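Local coordinates for protein fructose-bisphosphate aldolase (Plasmodium falciparum, PDB 4TR9) that belongs to the class I fructose-bisphosphate aldolase family and folds as a TIM barrel, at residues M99-L102 with L103-E106; S64-D67 with L68-G71; G257-T260 with V261-L264; P203-I206 with E207-A210. One frame throughout, in Å; residues are numbered along the deposited sequence. Where two conformers were deposited one is given.

Interaction 1: M99-L102 with L103-E106; sequences MVNL and LHNE
Met-99 touches Leu-103 through its backbone. Its carbonyl O takes a long, weak bond from Leu-103 N, and Leu-103 CG rests 3.6 Å from the same O of Met-99. The thioether end of Met-99 leads off to helix 59-70, where it meets Ala-63 and Asp-67.

Val-100 does more. Its carbonyl O receives His-104 N at 3.1 Å, with the donor in the carbonyl plane. Leu-103 N adds a weak second bond to this O. The O also sits over one face of the His-104 imidazole, towards its rim. Val-100 CG1 is anti to the backbone N (chi1 177°) and runs alongside the histidine, so that it reaches His-104 CE1 at 3.4 Å, again over a ring face. Both side chains also touch Pro-110.

Asn-101 O is bonded by Asn-105 N at 3.1 Å. Asn-105 ND2 is just as near to this O, at 3.0 Å, but its angle is too poor for a bond. The Asn-101 amide lies oblique to the His-104 ring, the two planes 46° apart.

The Leu-102 side chain packs on Asp-67 of helix 59-70 and on Asn-93 and Val-97. Its O lies 3.8 Å from Glu-106 CB. The Glu-106 carboxylate bonds Gly-74 N and Gly-76 N. These i to i+4 bonds and side-by-side residues are those of a short alpha helix of about two turns, here the one that leads into barrel strand 109-113.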
ATOM      1  N   MET A  99     -20.474  37.024 -15.565  1.00 58.65           N
ATOM      2  CA  MET A  99     -21.078  36.265 -14.477  1.00 51.84           C
ATOM      3  C   MET A  99     -20.206  36.309 -13.227  1.00 41.22           C
ATOM      4  O   MET A  99     -20.706  36.230 -12.106  1.00 36.13           O
ATOM      5  CB  MET A  99     -21.319  34.816 -14.902  1.00 48.81           C
ATOM      6  CG  MET A  99     -22.230  34.671 -16.107  1.00 55.71           C
ATOM      7  SD  MET A  99     -23.863  35.376 -15.819  1.00 75.46           S
ATOM      8  CE  MET A  99     -24.593  35.194 -17.443  1.00 81.55           C
ATOM      9  N   VAL A 100     -18.900  36.438 -13.433  1.00 46.00           N
ATOM     10  CA  VAL A 100     -17.947  36.520 -12.333  1.00 42.81           C
ATOM     11  C   VAL A 100     -18.185  37.770 -11.487  1.00 54.18           C
ATOM     12  O   VAL A 100     -18.144  37.714 -10.256  1.00 49.17           O
ATOM     13  CB  VAL A 100     -16.494  36.519 -12.851  1.00 47.28           C
ATOM     14  CG1 VAL A 100     -15.514  36.679 -11.701  1.00 49.62           C
ATOM     15  CG2 VAL A 100     -16.209  35.241 -13.621  1.00 45.49           C
ATOM     16  N   ASN A 101     -18.443  38.892 -12.153  1.00 43.95           N
ATOM     17  CA  ASN A 101     -18.669  40.155 -11.460  1.00 43.66           C
ATOM     18  C   ASN A 101     -19.944  40.144 -10.621  1.00 42.50           C
ATOM     19  O   ASN A 101     -20.032  40.839  -9.609  1.00 43.05           O
ATOM     20  CB  ASN A 101     -18.715  41.311 -12.461  1.00 53.90           C
ATOM     21  CG  ASN A 101     -17.360  41.602 -13.074  1.00 60.19           C
ATOM     22  OD1 ASN A 101     -16.324  41.233 -12.522  1.00 59.97           O
ATOM     23  ND2 ASN A 101     -17.360  42.276 -14.217  1.00 69.82           N
ATOM     24  N   LEU A 102     -20.927  39.355 -11.042  1.00 46.97           N
ATOM     25  CA  LEU A 102     -22.163  39.208 -10.280  1.00 42.74           C
ATOM     26  C   LEU A 102     -21.886  38.542  -8.936  1.00 39.61           C
ATOM     27  O   LEU A 102     -22.535  38.843  -7.936  1.00 43.15           O
ATOM     28  CB  LEU A 102     -23.193  38.394 -11.066  1.00 48.23           C
ATOM     29  CG  LEU A 102     -23.669  38.978 -12.398  1.00 56.55           C
ATOM     30  CD1 LEU A 102     -24.696  38.061 -13.046  1.00 54.56           C
ATOM     31  CD2 LEU A 102     -24.239  40.374 -12.203  1.00 60.73           C
ATOM     32  N   LEU A 103     -20.913  37.636  -8.924  1.00 54.48           N
ATOM     33  CA  LEU A 103     -20.529  36.940  -7.703  1.00 44.92           C
ATOM     34  C   LEU A 103     -19.675  37.832  -6.809  1.00 46.43           C
ATOM     35  O   LEU A 103     -19.780  37.781  -5.583  1.00 44.94           O
ATOM     36  CB  LEU A 103     -19.772  35.653  -8.036  1.00 42.70           C
ATOM     37  CG  LEU A 103     -20.539  34.611  -8.853  1.00 39.98           C
ATOM     38  CD1 LEU A 103     -19.653  33.415  -9.160  1.00 32.37           C
ATOM     39  CD2 LEU A 103     -21.798  34.175  -8.119  1.00 33.39           C
ATOM     40  N   HIS A 104     -18.830  38.648  -7.432  1.00 46.21           N
ATOM     41  CA  HIS A 104     -17.956  39.561  -6.702  1.00 47.09           C
ATOM     42  C   HIS A 104     -18.755  40.596  -5.918  1.00 49.25           C
ATOM     43  O   HIS A 104     -18.387  40.963  -4.803  1.00 42.47           O
ATOM     44  CB  HIS A 104     -16.994  40.265  -7.662  1.00 50.05           C
ATOM     45  CG  HIS A 104     -15.895  39.385  -8.170  1.00 55.39           C
ATOM     46  ND1 HIS A 104     -15.002  39.793  -9.138  1.00 64.82           N
ATOM     47  CD2 HIS A 104     -15.540  38.120  -7.841  1.00 49.21           C
ATOM     48  CE1 HIS A 104     -14.146  38.818  -9.385  1.00 54.72           C
ATOM     49  NE2 HIS A 104     -14.451  37.791  -8.612  1.00 46.92           N
ATOM     50  N   ASN A 105     -19.849  41.063  -6.509  1.00 43.75           N
ATOM     51  CA  ASN A 105     -20.690  42.068  -5.871  1.00 48.00           C
ATOM     52  C   ASN A 105     -21.479  41.495  -4.699  1.00 46.47           C
ATOM     53  O   ASN A 105     -21.900  42.228  -3.805  1.00 49.71           O
ATOM     54  CB  ASN A 105     -21.648  42.685  -6.892  1.00 52.86           C
ATOM     55  CG  ASN A 105     -20.920  43.379  -8.027  1.00 69.52           C
ATOM     56  OD1 ASN A 105     -19.805  43.871  -7.858  1.00 63.45           O
ATOM     57  ND2 ASN A 105     -21.551  43.422  -9.196  1.00 73.48           N
ATOM     58  N   GLU A 106     -21.672  40.181  -4.705  1.00 52.52           N
ATOM     59  CA  GLU A 106     -22.447  39.523  -3.661  1.00 50.79           C
ATOM     60  C   GLU A 106     -21.575  38.727  -2.696  1.00 46.48           C
ATOM     61  O   GLU A 106     -22.067  37.827  -2.015  1.00 44.17           O
ATOM     62  CB  GLU A 106     -23.501  38.605  -4.283  1.00 53.91           C
ATOM     63  CG  GLU A 106     -24.824  39.289  -4.578  1.00 58.08           C
ATOM     64  CD  GLU A 106     -25.613  39.593  -3.318  1.00 64.09           C
ATOM     65  OE1 GLU A 106     -25.332  38.969  -2.272  1.00 53.10           O
ATOM     66  OE2 GLU A 106     -26.514  40.455  -3.373  1.00 69.46           O
TER

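Interaction 2: S64-D67 with L68-G71; sequences SYRD and LLFG
Arg-66 O receives Phe-70 N at 3.0 Å, a nearly straight bond of 167° at the donor. Asp-67 O takes Gly-71 N at 2.8 Å, but from above its carbonyl plane and with a more bent N-H. Gly-71 is where the chain leaves helical geometry, so this bond closes the last turn. Ser-64 O holds Leu-68 N and Tyr-65 O holds Leu-69 N, both in the ordinary helical pattern. Leu-68 N also makes a weak bond to Tyr-65 O.

The side-chain polar groups find partners outside this stretch. Tyr-65 OH bonds Gln-313, and Asp-67 OD1 bonds Asn-93. In the conformer given, Arg-66 NE bonds the carbonyl of Arg-62.

Two pairs carry the packing. Leu-69 lies over one face of the Tyr-65 phenol. Its CD1 is 4.1 Å from the ring centroid of Tyr-65, an off-centre CH-pi contact. Tyr-65 CG is anti to the backbone N (chi1 173°), which swings the ring forward along the helix to meet the leucine one turn on. Arg-66 and Phe-70 run side by side. In the same arginine conformer, Arg-66 CG comes within 3.6 Å of Phe-70 CE2. Arg-66 O lies over a face of the same phenyl ring, 3.1 Å from Phe-70 CD2.

This final part of helix 59-70 is wedged between other elements. Tyr-65, Leu-68 and Leu-69 face helix 310-320, and the two leucines also meet helix 327-346. Phe-70 packs against Ala-82 and Leu-84 of strand 79-84 and, with Asp-67, against helix 99-105.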
ATOM      1  N   SER A  64     -28.909  33.171 -19.296  1.00 60.72           N
ATOM      2  CA  SER A  64     -30.036  33.790 -18.606  1.00 53.18           C
ATOM      3  C   SER A  64     -30.319  33.115 -17.267  1.00 48.42           C
ATOM      4  O   SER A  64     -30.607  33.785 -16.274  1.00 44.25           O
ATOM      5  CB  SER A  64     -31.290  33.746 -19.483  1.00 52.01           C
ATOM      6  OG  SER A  64     -31.081  34.423 -20.709  1.00 65.48           O
ATOM      7  N   TYR A  65     -30.234  31.790 -17.243  1.00 52.89           N
ATOM      8  CA  TYR A  65     -30.532  31.039 -16.031  1.00 47.55           C
ATOM      9  C   TYR A  65     -29.486  31.269 -14.947  1.00 45.72           C
ATOM     10  O   TYR A  65     -29.827  31.511 -13.790  1.00 43.61           O
ATOM     11  CB  TYR A  65     -30.640  29.544 -16.331  1.00 48.18           C
ATOM     12  CG  TYR A  65     -30.773  28.707 -15.081  1.00 44.19           C
ATOM     13  CD1 TYR A  65     -31.831  28.902 -14.206  1.00 44.76           C
ATOM     14  CD2 TYR A  65     -29.837  27.730 -14.772  1.00 46.05           C
ATOM     15  CE1 TYR A  65     -31.958  28.147 -13.059  1.00 46.03           C
ATOM     16  CE2 TYR A  65     -29.956  26.967 -13.628  1.00 44.69           C
ATOM     17  CZ  TYR A  65     -31.019  27.181 -12.776  1.00 46.88           C
ATOM     18  OH  TYR A  65     -31.147  26.427 -11.635  1.00 43.33           O
ATOM     19  N   ARG A  66     -28.215  31.188 -15.323  1.00 47.90           N
ATOM     20  CA  ARG A  66     -27.124  31.403 -14.379  0.64 44.97           C
ATOM     21  C   ARG A  66     -27.074  32.859 -13.932  1.00 45.19           C
ATOM     22  O   ARG A  66     -26.572  33.173 -12.855  1.00 45.82           O
ATOM     23  CB  ARG A  66     -25.787  30.986 -14.996  0.64 45.43           C
ATOM     24  CG  ARG A  66     -25.255  29.657 -14.478  0.64 45.03           C
ATOM     25  CD  ARG A  66     -26.207  28.511 -14.784  0.64 46.16           C
ATOM     26  NE  ARG A  66     -26.040  28.002 -16.141  0.64 55.27           N
ATOM     27  CZ  ARG A  66     -25.299  26.944 -16.456  0.64 58.19           C
ATOM     28  NH1 ARG A  66     -25.203  26.550 -17.718  0.64 61.85           N
ATOM     29  NH2 ARG A  66     -24.654  26.278 -15.507  0.64 56.92           N
ATOM     30  N   ASP A  67     -27.600  33.747 -14.770  1.00 52.71           N
ATOM     31  CA  ASP A  67     -27.700  35.160 -14.421  1.00 50.01           C
ATOM     32  C   ASP A  67     -28.753  35.346 -13.337  1.00 42.74           C
ATOM     33  O   ASP A  67     -28.613  36.191 -12.453  1.00 44.42           O
ATOM     34  CB  ASP A  67     -28.048  36.004 -15.648  1.00 58.07           C
ATOM     35  CG  ASP A  67     -28.449  37.422 -15.287  1.00 59.26           C
ATOM     36  OD1 ASP A  67     -27.548  38.266 -15.102  1.00 61.63           O
ATOM     37  OD2 ASP A  67     -29.665  37.692 -15.192  1.00 58.10           O
ATOM     38  N   LEU A  68     -29.810  34.543 -13.415  1.00 42.80           N
ATOM     39  CA  LEU A  68     -30.883  34.574 -12.432  1.00 43.58           C
ATOM     40  C   LEU A  68     -30.370  34.143 -11.065  1.00 47.17           C
ATOM     41  O   LEU A  68     -30.753  34.704 -10.039  1.00 44.61           O
ATOM     42  CB  LEU A  68     -32.040  33.675 -12.881  1.00 48.26           C
ATOM     43  CG  LEU A  68     -33.292  33.565 -12.006  1.00 46.57           C
ATOM     44  CD1 LEU A  68     -34.511  33.380 -12.884  1.00 52.40           C
ATOM     45  CD2 LEU A  68     -33.185  32.411 -11.019  1.00 47.59           C
ATOM     46  N   LEU A  69     -29.500  33.139 -11.062  1.00 44.31           N
ATOM     47  CA  LEU A  69     -28.944  32.609  -9.825  1.00 40.45           C
ATOM     48  C   LEU A  69     -27.953  33.579  -9.194  1.00 43.29           C
ATOM     49  O   LEU A  69     -28.085  33.946  -8.027  1.00 44.66           O
ATOM     50  CB  LEU A  69     -28.261  31.263 -10.078  1.00 41.31           C
ATOM     51  CG  LEU A  69     -29.132  30.121 -10.607  1.00 42.47           C
ATOM     52  CD1 LEU A  69     -28.284  28.890 -10.885  1.00 45.13           C
ATOM     53  CD2 LEU A  69     -30.246  29.794  -9.625  1.00 37.05           C
ATOM     54  N   PHE A  70     -26.964  33.999  -9.976  1.00 42.92           N
ATOM     55  CA  PHE A  70     -25.860  34.793  -9.449  1.00 42.28           C
ATOM     56  C   PHE A  70     -26.244  36.259  -9.283  1.00 43.88           C
ATOM     57  O   PHE A  70     -25.598  36.998  -8.540  1.00 47.58           O
ATOM     58  CB  PHE A  70     -24.636  34.671 -10.362  1.00 43.09           C
ATOM     59  CG  PHE A  70     -24.252  33.250 -10.676  1.00 47.09           C
ATOM     60  CD1 PHE A  70     -24.498  32.231  -9.769  1.00 45.54           C
ATOM     61  CD2 PHE A  70     -23.651  32.933 -11.882  1.00 46.36           C
ATOM     62  CE1 PHE A  70     -24.153  30.926 -10.058  1.00 45.47           C
ATOM     63  CE2 PHE A  70     -23.303  31.629 -12.177  1.00 48.39           C
ATOM     64  CZ  PHE A  70     -23.557  30.625 -11.264  1.00 49.01           C
ATOM     65  N   GLY A  71     -27.301  36.674  -9.973  1.00 47.35           N
ATOM     66  CA  GLY A  71     -27.765  38.047  -9.899  1.00 49.72           C
ATOM     67  C   GLY A  71     -28.765  38.263  -8.780  1.00 51.42           C
ATOM     68  O   GLY A  71     -29.359  39.334  -8.665  1.00 55.16           O
TER

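Interaction 3: G257-T260 with V261-L264; sequences GFLT and VRTL
Arg-262 is extended through its first two torsions and bends at chi3 (76°), which lays its guanidinium beside Leu-259; the two side chains point the same way off the helix. Leu-259 CD2 sits over one face of that group, towards its rim, 3.4 Å from Arg-262 NH1. Phe-258 is on the same flank, its CZ 4.2 Å from Arg-262 CD and oblique to it.

Thr-263 OG1 is anti to its carbonyl carbon (chi1 -55°). This turns the hydroxyl back to Leu-259 O, to which it donates. The modelled distance from Thr-263 OG1 to Leu-259 O, 2.4 Å, is very short and doubtful in detail. Thr-263 N reaches the same O by a weak bond.

The other backbone bonds are regular. Val-261 N meets Gly-257 O at 3.1 Å, and Arg-262 N meets Phe-258 O at 3.0 Å. Leu-264 N reaches Thr-260 O, and Leu-264 CG also lies 3.3 Å from this O of Thr-260. Val-261 CG2 leans on Gly-257 O at 3.2 Å. Thr-260 OG1 bonds Val-256 O and Val-241 N.

Leu-259, Arg-262 and Thr-263 face helix 206-226, while Thr-260 and Leu-264 touch Phe-277 of strand 274-277. A threonine hydroxyl returned to the carbonyl four residues back is a common alpha-helical feature. This helix is one of the outer layer of the TIM barrel.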
ATOM      1  N   GLY A 257     -28.021  11.281  10.346  1.00 44.86           N
ATOM      2  CA  GLY A 257     -27.120  12.197  11.022  1.00 38.02           C
ATOM      3  C   GLY A 257     -26.090  11.511  11.901  1.00 39.17           C
ATOM      4  O   GLY A 257     -24.929  11.919  11.936  1.00 37.47           O
ATOM      5  N   PHE A 258     -26.511  10.471  12.613  1.00 39.64           N
ATOM      6  CA  PHE A 258     -25.617   9.749  13.514  1.00 38.08           C
ATOM      7  C   PHE A 258     -24.497   9.034  12.766  1.00 39.36           C
ATOM      8  O   PHE A 258     -23.318   9.212  13.074  1.00 36.22           O
ATOM      9  CB  PHE A 258     -26.404   8.738  14.352  1.00 43.81           C
ATOM     10  CG  PHE A 258     -25.534   7.745  15.075  1.00 48.68           C
ATOM     11  CD1 PHE A 258     -24.834   8.116  16.211  1.00 51.48           C
ATOM     12  CD2 PHE A 258     -25.420   6.440  14.620  1.00 49.67           C
ATOM     13  CE1 PHE A 258     -24.033   7.206  16.877  1.00 57.35           C
ATOM     14  CE2 PHE A 258     -24.621   5.526  15.282  1.00 48.12           C
ATOM     15  CZ  PHE A 258     -23.927   5.909  16.412  1.00 55.21           C
ATOM     16  N   LEU A 259     -24.875   8.222  11.784  1.00 38.21           N
ATOM     17  CA  LEU A 259     -23.913   7.405  11.054  1.00 36.12           C
ATOM     18  C   LEU A 259     -23.055   8.236  10.103  1.00 32.39           C
ATOM     19  O   LEU A 259     -22.021   7.769   9.625  1.00 34.73           O
ATOM     20  CB  LEU A 259     -24.641   6.298  10.290  1.00 41.81           C
ATOM     21  CG  LEU A 259     -25.251   5.217  11.188  1.00 48.82           C
ATOM     22  CD1 LEU A 259     -26.340   4.451  10.465  1.00 51.23           C
ATOM     23  CD2 LEU A 259     -24.174   4.264  11.683  1.00 48.83           C
ATOM     24  N   THR A 260     -23.480   9.466   9.832  1.00 37.32           N
ATOM     25  CA  THR A 260     -22.687  10.375   9.011  1.00 31.54           C
ATOM     26  C   THR A 260     -21.596  11.029   9.852  1.00 33.37           C
ATOM     27  O   THR A 260     -20.437  11.089   9.443  1.00 31.66           O
ATOM     28  CB  THR A 260     -23.555  11.467   8.358  1.00 30.05           C
ATOM     29  OG1 THR A 260     -24.513  10.859   7.482  1.00 32.79           O
ATOM     30  CG2 THR A 260     -22.692  12.430   7.560  1.00 23.93           C
ATOM     31  N   VAL A 261     -21.977  11.514  11.030  1.00 36.35           N
ATOM     32  CA  VAL A 261     -21.028  12.131  11.953  1.00 32.04           C
ATOM     33  C   VAL A 261     -19.984  11.119  12.417  1.00 37.53           C
ATOM     34  O   VAL A 261     -18.791  11.424  12.468  1.00 35.89           O
ATOM     35  CB  VAL A 261     -21.745  12.735  13.180  1.00 35.28           C
ATOM     36  CG1 VAL A 261     -20.742  13.130  14.253  1.00 31.26           C
ATOM     37  CG2 VAL A 261     -22.582  13.937  12.766  1.00 42.28           C
ATOM     38  N   ARG A 262     -20.435   9.911  12.743  1.00 29.44           N
ATOM     39  CA  ARG A 262     -19.535   8.849  13.179  1.00 32.84           C
ATOM     40  C   ARG A 262     -18.524   8.499  12.091  1.00 32.65           C
ATOM     41  O   ARG A 262     -17.347   8.282  12.373  1.00 36.65           O
ATOM     42  CB  ARG A 262     -20.323   7.599  13.574  1.00 33.09           C
ATOM     43  CG  ARG A 262     -19.466   6.509  14.201  1.00 41.18           C
ATOM     44  CD  ARG A 262     -20.251   5.227  14.410  1.00 42.95           C
ATOM     45  NE  ARG A 262     -20.450   4.501  13.160  1.00 51.59           N
ATOM     46  CZ  ARG A 262     -21.060   3.325  13.070  1.00 55.65           C
ATOM     47  NH1 ARG A 262     -21.196   2.733  11.891  1.00 50.25           N
ATOM     48  NH2 ARG A 262     -21.534   2.738  14.160  1.00 60.96           N
ATOM     49  N   THR A 263     -18.991   8.452  10.847  1.00 40.84           N
ATOM     50  CA  THR A 263     -18.132   8.117   9.717  1.00 34.32           C
ATOM     51  C   THR A 263     -17.054   9.176   9.501  1.00 35.60           C
ATOM     52  O   THR A 263     -15.898   8.853   9.224  1.00 33.80           O
ATOM     53  CB  THR A 263     -18.950   7.958   8.420  1.00 35.82           C
ATOM     54  OG1 THR A 263     -19.993   6.998   8.626  1.00 39.81           O
ATOM     55  CG2 THR A 263     -18.057   7.496   7.276  1.00 39.77           C
ATOM     56  N   LEU A 264     -17.437  10.441   9.639  1.00 39.95           N
ATOM     57  CA  LEU A 264     -16.510  11.548   9.434  1.00 33.98           C
ATOM     58  C   LEU A 264     -15.490  11.649  10.562  1.00 32.89           C
ATOM     59  O   LEU A 264     -14.307  11.888  10.318  1.00 32.61           O
ATOM     60  CB  LEU A 264     -17.274  12.866   9.302  1.00 34.81           C
ATOM     61  CG  LEU A 264     -18.164  13.007   8.065  1.00 35.65           C
ATOM     62  CD1 LEU A 264     -18.860  14.359   8.056  1.00 37.19           C
ATOM     63  CD2 LEU A 264     -17.353  12.805   6.793  1.00 37.25           C
TER

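Interaction 4: P203-I206 with E207-A210; sequences PHSI and EVCA
Ser-205 and Glu-207 make the one side-chain hydrogen bond of this turn. Ser-205 OG donates to Glu-207 OE1 at 3.3 Å, a weak bond. Glu-207 folds back at chi2 (78°), which brings its carboxylate over to the serine. Ile-206 N is also near Glu-207 OE1, but the angle is too poor for a bond.

Two backbone bonds open the helix. Cys-209 N reaches Ser-205 O weakly, at 3.4 Å. Ala-210 N bonds Ile-206 O at 3.2 Å.

Ser-205 is thus the N-cap residue of helix 206-226. The helix follows barrel strand 191-198 through a loop, in the strand-then-helix order of a TIM barrel. His-204, in that loop, has a backbone hydrogen bond to Gly-244.

The rest is van der Waals contact. Val-208 CG2 approaches Ser-205 OG at 3.3 Å, while the other methyl, CG1, lies 4.1 Å from His-204 CB. The His-204 imidazole presents its edge to Cys-209; Cys-209 CB lies near the ring plane, 4.0 Å from His-204 CD2. The Ile-206 and Glu-207 side chains cross at a slant, with Ile-206 CG2 3.4 Å from Glu-207 OE1. Val-208 also touches Glu-6 of the second subunit.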
ATOM      1  N   PRO A 203     -30.115  -1.514  -2.818  1.00 61.98           N
ATOM      2  CA  PRO A 203     -30.947  -1.869  -1.668  1.00 64.18           C
ATOM      3  C   PRO A 203     -30.148  -2.046  -0.378  1.00 57.48           C
ATOM      4  O   PRO A 203     -30.691  -2.536   0.612  1.00 61.77           O
ATOM      5  CB  PRO A 203     -31.571  -3.196  -2.102  1.00 70.71           C
ATOM      6  CG  PRO A 203     -30.589  -3.779  -3.125  1.00 78.98           C
ATOM      7  CD  PRO A 203     -29.566  -2.716  -3.466  1.00 73.42           C
ATOM      8  N   HIS A 204     -28.879  -1.651  -0.393  1.00 56.38           N
ATOM      9  CA  HIS A 204     -28.011  -1.816   0.768  1.00 53.68           C
ATOM     10  C   HIS A 204     -28.500  -0.992   1.954  1.00 54.48           C
ATOM     11  O   HIS A 204     -29.072   0.083   1.780  1.00 51.54           O
ATOM     12  CB  HIS A 204     -26.573  -1.427   0.422  1.00 49.72           C
ATOM     13  CG  HIS A 204     -26.413   0.010   0.036  1.00 49.08           C
ATOM     14  ND1 HIS A 204     -26.508   0.445  -1.268  1.00 46.04           N
ATOM     15  CD2 HIS A 204     -26.164   1.112   0.784  1.00 38.91           C
ATOM     16  CE1 HIS A 204     -26.325   1.753  -1.309  1.00 43.08           C
ATOM     17  NE2 HIS A 204     -26.115   2.182  -0.077  1.00 38.75           N
ATOM     18  N   SER A 205     -28.270  -1.505   3.158  1.00 58.81           N
ATOM     19  CA  SER A 205     -28.682  -0.815   4.373  1.00 53.04           C
ATOM     20  C   SER A 205     -27.774   0.376   4.658  1.00 47.50           C
ATOM     21  O   SER A 205     -26.758   0.571   3.988  1.00 37.53           O
ATOM     22  CB  SER A 205     -28.682  -1.776   5.562  1.00 52.68           C
ATOM     23  OG  SER A 205     -27.384  -2.291   5.800  1.00 55.68           O
ATOM     24  N   ILE A 206     -28.145   1.168   5.657  1.00 53.69           N
ATOM     25  CA  ILE A 206     -27.389   2.364   6.008  1.00 48.74           C
ATOM     26  C   ILE A 206     -26.098   1.989   6.740  1.00 44.49           C
ATOM     27  O   ILE A 206     -25.129   2.750   6.741  1.00 43.55           O
ATOM     28  CB  ILE A 206     -28.241   3.328   6.870  1.00 50.26           C
ATOM     29  CG1 ILE A 206     -27.549   4.684   7.025  1.00 40.99           C
ATOM     30  CG2 ILE A 206     -28.572   2.706   8.219  1.00 47.56           C
ATOM     31  CD1 ILE A 206     -28.402   5.727   7.716  1.00 41.66           C
ATOM     32  N   GLU A 207     -26.083   0.804   7.343  1.00 44.50           N
ATOM     33  CA  GLU A 207     -24.893   0.307   8.022  1.00 41.35           C
ATOM     34  C   GLU A 207     -23.811  -0.054   7.010  1.00 43.80           C
ATOM     35  O   GLU A 207     -22.624   0.165   7.252  1.00 44.13           O
ATOM     36  CB  GLU A 207     -25.228  -0.907   8.892  1.00 49.26           C
ATOM     37  CG  GLU A 207     -26.094  -0.600  10.108  1.00 56.22           C
ATOM     38  CD  GLU A 207     -27.564  -0.428   9.767  1.00 70.78           C
ATOM     39  OE1 GLU A 207     -27.929  -0.568   8.580  1.00 70.10           O
ATOM     40  OE2 GLU A 207     -28.360  -0.157  10.692  1.00 77.51           O
ATOM     41  N   VAL A 208     -24.231  -0.608   5.878  1.00 47.68           N
ATOM     42  CA  VAL A 208     -23.311  -0.964   4.805  1.00 47.64           C
ATOM     43  C   VAL A 208     -22.670   0.287   4.215  1.00 40.27           C
ATOM     44  O   VAL A 208     -21.464   0.323   3.969  1.00 37.67           O
ATOM     45  CB  VAL A 208     -24.023  -1.753   3.689  1.00 55.50           C
ATOM     46  CG1 VAL A 208     -23.073  -2.023   2.531  1.00 48.69           C
ATOM     47  CG2 VAL A 208     -24.586  -3.055   4.237  1.00 62.92           C
ATOM     48  N   CYS A 209     -23.487   1.315   4.001  1.00 44.01           N
ATOM     49  CA  CYS A 209     -23.006   2.576   3.449  1.00 36.19           C
ATOM     50  C   CYS A 209     -21.962   3.224   4.353  1.00 34.74           C
ATOM     51  O   CYS A 209     -21.006   3.829   3.872  1.00 36.39           O
ATOM     52  CB  CYS A 209     -24.171   3.541   3.225  1.00 38.27           C
ATOM     53  SG  CYS A 209     -23.686   5.144   2.544  1.00 39.34           S
ATOM     54  N   ALA A 210     -22.149   3.091   5.662  1.00 39.19           N
ATOM     55  CA  ALA A 210     -21.207   3.645   6.628  1.00 38.25           C
ATOM     56  C   ALA A 210     -19.852   2.954   6.531  1.00 38.11           C
ATOM     57  O   ALA A 210     -18.810   3.610   6.519  1.00 33.89           O
ATOM     58  CB  ALA A 210     -21.760   3.527   8.039  1.00 40.58           C
TER

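Overall arrangement
Along the chain the order is interaction 2, interaction 1, interaction 4, interaction 3. All are in series; none nests in or crosses another. Each joins adjacent four-residue segments, so none closes a long loop. Interaction 2 ends helix 59-70 and interaction 1 ends helix 99-105. The two touch, with Leu-103 CD2 3.7 Å from Phe-70 CB. Interaction 4 starts helix 206-226 and interaction 3 lies within helix 253-267. These also touch, with Leu-259 CD1 3.6 Å from Ile-206 CG2. The two pairs lie on opposite sides of the chain's centre; the centres of interactions 1 and 4 are about 41 Å apart. Each pair joins two helices around the barrel.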